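Local coordinates for uncharacterized protein (Bacteroides ovatus CL02T12C04, PDB 6PTM), which is probably an exo-acting glycoside hydrolase of family GH42 that cleaves carrageenan chains from their ends, at residues 561-572 with 611-622. Sequence-based numbering, arbitrary orientation.
With EDO (1,2-ethanediol), chain C.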
loop_
_atom_site.group_PDB
_atom_site.type_symbol
_atom_site.label_atom_id
_atom_site.label_comp_id
_atom_site.label_asym_id
_atom_site.label_seq_id
_atom_site.Cartn_x
_atom_site.Cartn_y
_atom_site.Cartn_z
ATOM N N ARG A 561 -1.867 -12.928 -14.757
ATOM C CA ARG A 561 -0.913 -13.997 -14.383
ATOM C C ARG A 561 0.448 -13.381 -14.055
ATOM O O ARG A 561 0.974 -12.588 -14.880
ATOM C CB ARG A 561 -0.808 -15.002 -15.532
ATOM C CG ARG A 561 0.145 -16.167 -15.293
ATOM C CD ARG A 561 0.221 -17.059 -16.509
ATOM N NE ARG A 561 1.095 -18.218 -16.391
ATOM C CZ ARG A 561 0.768 -19.388 -15.850
ATOM N NH1 ARG A 561 -0.389 -19.546 -15.228
ATOM N NH2 ARG A 561 1.621 -20.400 -15.917
ATOM N N LYS A 562 0.957 -13.707 -12.866
ATOM C CA LYS A 562 2.327 -13.420 -12.386
ATOM C C LYS A 562 3.185 -14.666 -12.650
ATOM O O LYS A 562 3.260 -15.573 -11.810
ATOM C CB LYS A 562 2.279 -13.055 -10.898
ATOM C CG LYS A 562 1.389 -11.882 -10.504
ATOM C CD LYS A 562 1.500 -11.595 -9.017
ATOM C CE LYS A 562 0.423 -10.711 -8.401
ATOM N NZ LYS A 562 0.306 -9.397 -9.064
ATOM N N PRO A 563 3.807 -14.811 -13.843
ATOM C CA PRO A 563 4.363 -16.111 -14.221
ATOM C C PRO A 563 5.716 -16.463 -13.590
ATOM O O PRO A 563 6.220 -17.562 -13.787
ATOM C CB PRO A 563 4.520 -15.954 -15.737
ATOM C CG PRO A 563 4.833 -14.478 -15.906
ATOM C CD PRO A 563 3.880 -13.822 -14.927
ATOM N N LEU A 564 6.342 -15.499 -12.944
ATOM C CA LEU A 564 7.600 -15.725 -12.220
ATOM C C LEU A 564 7.331 -15.354 -10.769
ATOM O O LEU A 564 6.828 -14.198 -10.503
ATOM C CB LEU A 564 8.721 -14.898 -12.845
ATOM C CG LEU A 564 9.088 -15.275 -14.280
ATOM C CD1 LEU A 564 10.039 -14.245 -14.861
ATOM C CD2 LEU A 564 9.708 -16.666 -14.343
ATOM N N ARG A 565 7.624 -16.293 -9.875
ATOM C CA ARG A 565 7.464 -16.088 -8.413
ATOM C C ARG A 565 8.826 -16.141 -7.740
ATOM O O ARG A 565 9.522 -17.167 -7.850
ATOM C CB ARG A 565 6.521 -17.139 -7.836
ATOM C CG ARG A 565 5.138 -17.107 -8.454
ATOM C CD ARG A 565 4.513 -15.718 -8.504
ATOM N NE ARG A 565 3.138 -15.874 -8.953
ATOM C CZ ARG A 565 2.094 -16.070 -8.152
ATOM N NH1 ARG A 565 2.212 -16.066 -6.828
ATOM N NH2 ARG A 565 0.895 -16.163 -8.680
ATOM N N ILE A 566 9.175 -15.077 -7.034
ATOM C CA ILE A 566 10.424 -15.030 -6.238
ATOM C C ILE A 566 10.120 -15.714 -4.924
ATOM O O ILE A 566 9.207 -15.234 -4.244
ATOM C CB ILE A 566 10.868 -13.579 -6.054
ATOM C CG1 ILE A 566 11.228 -12.958 -7.398
ATOM C CG2 ILE A 566 12.000 -13.443 -5.063
ATOM C CD1 ILE A 566 11.404 -11.495 -7.298
ATOM N N PHE A 567 10.902 -16.724 -4.547
ATOM C CA PHE A 567 10.716 -17.425 -3.252
ATOM C C PHE A 567 11.082 -16.523 -2.073
ATOM O O PHE A 567 12.144 -15.889 -2.073
ATOM C CB PHE A 567 11.506 -18.725 -3.160
ATOM C CG PHE A 567 10.966 -19.605 -2.069
ATOM C CD1 PHE A 567 11.579 -19.653 -0.833
ATOM C CD2 PHE A 567 9.774 -20.285 -2.255
ATOM C CE1 PHE A 567 11.036 -20.438 0.175
ATOM C CE2 PHE A 567 9.203 -21.018 -1.225
ATOM C CZ PHE A 567 9.856 -21.117 -0.026
ATOM N N TYR A 568 10.172 -16.441 -1.098
ATOM C CA TYR A 568 10.346 -15.644 0.141
ATOM C C TYR A 568 10.167 -16.586 1.333
ATOM O O TYR A 568 9.219 -17.400 1.382
ATOM C CB TYR A 568 9.379 -14.450 0.234
ATOM C CG TYR A 568 9.476 -13.734 1.555
ATOM C CD1 TYR A 568 10.488 -12.825 1.779
ATOM C CD2 TYR A 568 8.626 -14.013 2.616
ATOM C CE1 TYR A 568 10.656 -12.225 3.016
ATOM C CE2 TYR A 568 8.763 -13.384 3.852
ATOM C CZ TYR A 568 9.801 -12.507 4.064
ATOM O OH TYR A 568 9.978 -11.848 5.255
ATOM N N THR A 569 11.056 -16.507 2.304
ATOM C CA THR A 569 10.872 -17.229 3.594
ATOM C C THR A 569 11.377 -16.377 4.755
ATOM O O THR A 569 12.471 -15.810 4.653
ATOM C CB THR A 569 11.554 -18.597 3.622
ATOM O OG1 THR A 569 11.295 -19.143 4.927
ATOM C CG2 THR A 569 13.026 -18.541 3.275
ATOM N N LYS A 570 10.594 -16.345 5.821
ATOM C CA LYS A 570 10.937 -15.719 7.118
ATOM C C LYS A 570 12.201 -16.358 7.693
ATOM O O LYS A 570 12.847 -15.683 8.478
ATOM C CB LYS A 570 9.771 -15.889 8.095
ATOM C CG LYS A 570 8.545 -15.036 7.756
ATOM C CD LYS A 570 7.327 -15.282 8.659
ATOM C CE LYS A 570 6.634 -16.575 8.293
ATOM N NZ LYS A 570 5.524 -16.925 9.216
ATOM N N ALA A 571 12.506 -17.618 7.377
ATOM C CA ALA A 571 13.782 -18.268 7.786
ATOM C C ALA A 571 14.989 -17.395 7.398
ATOM O O ALA A 571 15.890 -17.241 8.217
ATOM C CB ALA A 571 13.887 -19.653 7.165
ATOM N N SER A 572 15.026 -16.847 6.180
ATOM C CA SER A 572 16.133 -15.965 5.719
ATOM C C SER A 572 15.936 -14.527 6.191
ATOM O O SER A 572 16.956 -13.931 6.534
ATOM C CB SER A 572 16.341 -16.024 4.222
ATOM O OG SER A 572 16.956 -17.240 3.825
ATOM N N GLU A 611 -0.330 -20.869 -10.621
ATOM C CA GLU A 611 -0.526 -20.192 -11.928
ATOM C C GLU A 611 0.754 -19.401 -12.222
ATOM O O GLU A 611 0.730 -18.135 -12.237
ATOM C CB GLU A 611 -1.808 -19.359 -11.858
ATOM C CG GLU A 611 -3.088 -20.183 -11.824
ATOM C CD GLU A 611 -4.382 -19.403 -11.593
ATOM O OE1 GLU A 611 -4.334 -18.191 -11.370
ATOM O OE2 GLU A 611 -5.452 -20.021 -11.610
ATOM N N TRP A 612 1.840 -20.126 -12.447
ATOM C CA TRP A 612 3.145 -19.569 -12.839
ATOM C C TRP A 612 3.983 -20.632 -13.550
ATOM O O TRP A 612 3.612 -21.823 -13.528
ATOM C CB TRP A 612 3.863 -19.015 -11.608
ATOM C CG TRP A 612 4.015 -20.037 -10.527
ATOM C CD1 TRP A 612 4.911 -21.059 -10.475
ATOM C CD2 TRP A 612 3.272 -20.095 -9.307
ATOM N NE1 TRP A 612 4.767 -21.755 -9.308
ATOM C CE2 TRP A 612 3.772 -21.182 -8.569
ATOM C CE3 TRP A 612 2.234 -19.326 -8.772
ATOM C CZ2 TRP A 612 3.287 -21.512 -7.313
ATOM C CZ3 TRP A 612 1.758 -19.644 -7.524
ATOM C CH2 TRP A 612 2.262 -20.741 -6.824
ATOM N N ASP A 613 5.070 -20.195 -14.175
ATOM C CA ASP A 613 5.927 -21.055 -15.032
ATOM C C ASP A 613 7.192 -21.390 -14.243
ATOM O O ASP A 613 7.831 -22.401 -14.513
ATOM C CB ASP A 613 6.265 -20.335 -16.343
ATOM C CG ASP A 613 5.079 -19.853 -17.136
ATOM O OD1 ASP A 613 4.096 -20.587 -17.143
ATOM O OD2 ASP A 613 5.152 -18.713 -17.741
ATOM N N ALA A 614 7.603 -20.544 -13.300
ATOM C CA ALA A 614 8.828 -20.833 -12.541
ATOM C C ALA A 614 8.845 -20.104 -11.205
ATOM O O ALA A 614 8.278 -19.002 -11.134
ATOM C CB ALA A 614 10.046 -20.463 -13.364
ATOM N N ILE A 615 9.515 -20.731 -10.232
ATOM C CA ILE A 615 9.952 -20.100 -8.962
ATOM C C ILE A 615 11.453 -19.810 -9.078
ATOM O O ILE A 615 12.245 -20.709 -9.473
ATOM C CB ILE A 615 9.571 -21.011 -7.781
ATOM C CG1 ILE A 615 8.046 -21.141 -7.660
ATOM C CG2 ILE A 615 10.239 -20.559 -6.484
ATOM C CD1 ILE A 615 7.587 -22.199 -6.643
ATOM N N VAL A 616 11.859 -18.612 -8.677
ATOM C CA VAL A 616 13.297 -18.267 -8.606
ATOM C C VAL A 616 13.667 -18.236 -7.129
ATOM O O VAL A 616 12.874 -17.730 -6.339
ATOM C CB VAL A 616 13.637 -16.979 -9.378
ATOM C CG1 VAL A 616 13.156 -17.069 -10.809
ATOM C CG2 VAL A 616 13.101 -15.727 -8.723
ATOM N N VAL A 617 14.799 -18.841 -6.778
ATOM C CA VAL A 617 15.305 -18.889 -5.383
ATOM C C VAL A 617 16.691 -18.253 -5.381
ATOM O O VAL A 617 17.633 -18.823 -5.981
ATOM C CB VAL A 617 15.311 -20.307 -4.786
ATOM C CG1 VAL A 617 15.765 -20.245 -3.329
ATOM C CG2 VAL A 617 13.961 -20.989 -4.910
ATOM N N TYR A 618 16.778 -17.075 -4.775
ATOM C CA TYR A 618 17.954 -16.180 -4.840
ATOM C C TYR A 618 18.362 -15.804 -3.431
ATOM O O TYR A 618 17.484 -15.292 -2.688
ATOM C CB TYR A 618 17.643 -14.915 -5.643
ATOM C CG TYR A 618 18.762 -13.922 -5.766
ATOM C CD1 TYR A 618 19.892 -14.184 -6.525
ATOM C CD2 TYR A 618 18.677 -12.696 -5.138
ATOM C CE1 TYR A 618 20.909 -13.247 -6.645
ATOM C CE2 TYR A 618 19.677 -11.748 -5.243
ATOM C CZ TYR A 618 20.775 -12.012 -6.037
ATOM O OH TYR A 618 21.725 -11.054 -6.130
ATOM N N LYS A 619 19.646 -16.048 -3.114
ATOM C CA LYS A 619 20.304 -15.647 -1.847
ATOM C C LYS A 619 19.372 -15.917 -0.654
ATOM O O LYS A 619 19.202 -15.040 0.221
ATOM C CB LYS A 619 20.735 -14.186 -1.964
ATOM C CG LYS A 619 21.915 -13.929 -2.902
ATOM C CD LYS A 619 22.679 -12.661 -2.507
ATOM C CE LYS A 619 24.176 -12.782 -2.670
ATOM N NZ LYS A 619 24.479 -12.867 -4.104
ATOM N N THR A 620 18.851 -17.139 -0.595
ATOM C CA THR A 620 17.962 -17.631 0.481
ATOM C C THR A 620 18.633 -18.840 1.134
ATOM O O THR A 620 18.126 -19.960 1.037
ATOM C CB THR A 620 16.561 -17.855 -0.109
ATOM O OG1 THR A 620 16.145 -16.646 -0.772
ATOM C CG2 THR A 620 15.545 -18.235 0.942
ATOM N N PRO A 621 19.776 -18.652 1.837
ATOM C CA PRO A 621 20.556 -19.773 2.363
ATOM C C PRO A 621 19.831 -20.466 3.523
ATOM O O PRO A 621 20.003 -21.652 3.642
ATOM C CB PRO A 621 21.859 -19.131 2.857
ATOM C CG PRO A 621 21.462 -17.723 3.223
ATOM C CD PRO A 621 20.364 -17.365 2.237
ATOM N N TYR A 622 19.062 -19.718 4.320
ATOM C CA TYR A 622 18.178 -20.255 5.387
ATOM C C TYR A 622 16.786 -20.590 4.837
ATOM O O TYR A 622 16.134 -19.746 4.173
ATOM C CB TYR A 622 17.976 -19.248 6.514
ATOM C CG TYR A 622 19.211 -18.768 7.223
ATOM C CD1 TYR A 622 19.566 -19.317 8.436
ATOM C CD2 TYR A 622 19.918 -17.647 6.783
ATOM C CE1 TYR A 622 20.639 -18.835 9.159
ATOM C CE2 TYR A 622 21.002 -17.147 7.487
ATOM C CZ TYR A 622 21.384 -17.771 8.666
ATOM O OH TYR A 622 22.398 -17.290 9.435
HETATM C C1 EDO C . 7.129 -16.910 12.412
HETATM O O1 EDO C . 5.937 -17.439 11.909
HETATM C C2 EDO C . 8.293 -17.516 11.694
HETATM O O2 EDO C . 8.547 -18.862 12.033
HETATM O O HOH W 1 2.912 -17.661 -18.539
HETATM O O HOH W 2 -0.064 -15.893 -11.417
HETATM O O HOH W 3 13.790 -15.417 0.029
HETATM O O HOH W 4 14.448 -15.787 -3.687
#
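Arg561 NH2 donates almost straight to Asp613 OD1 at 2.8 Å, a salt bridge lying in the guanidinium plane but reaching the carboxylate from above its plane; Asp613 OD1 also accepts from Asn688. This salt bridge lies just ahead of neighbouring strands 564-567 and 614-617 in a parallel, flavodoxin-like alpha/beta sheet with strand order 2-1-3-4-5, probably the counterpart of the trimerisation domain of GH42 beta-galactosidases, though the chain is alone here. Pro563 O accepts from Asp613 N and, weakly, Ala614 N. Arg565 N then donates to Ala614 O, Val616 N to Arg565 O, and Phe567 N to Val616 O at 2.8 Å.

With CG anti to the carbonyl carbon (chi1 -60°), Arg565 lays CG over the rim of one Trp612 face, and the bend at chi2 (-49°) folds the guanidinium back against the ring. Trp612 CE3 sits over the centre of one guanidinium face, 3.3 Å from Arg565 CZ, with guanidinium and indole planes 58° apart. Lys562 O (2.9 Å from Arg565 NE), Phe599 O and a water shared with Glu611 O fix the guanidinium's rotation. A leucine in place of Arg565 would probably deprive Lys562 O and Phe599 O of the guanidinium's N-H groups and uncover part of the Trp612 face. Ile566 CG1 packs 3.6 Å from Val616 CG2. Past the strands, Ser572 OG donates to an in-plane lone pair of Tyr622 O, 2.7 Å away.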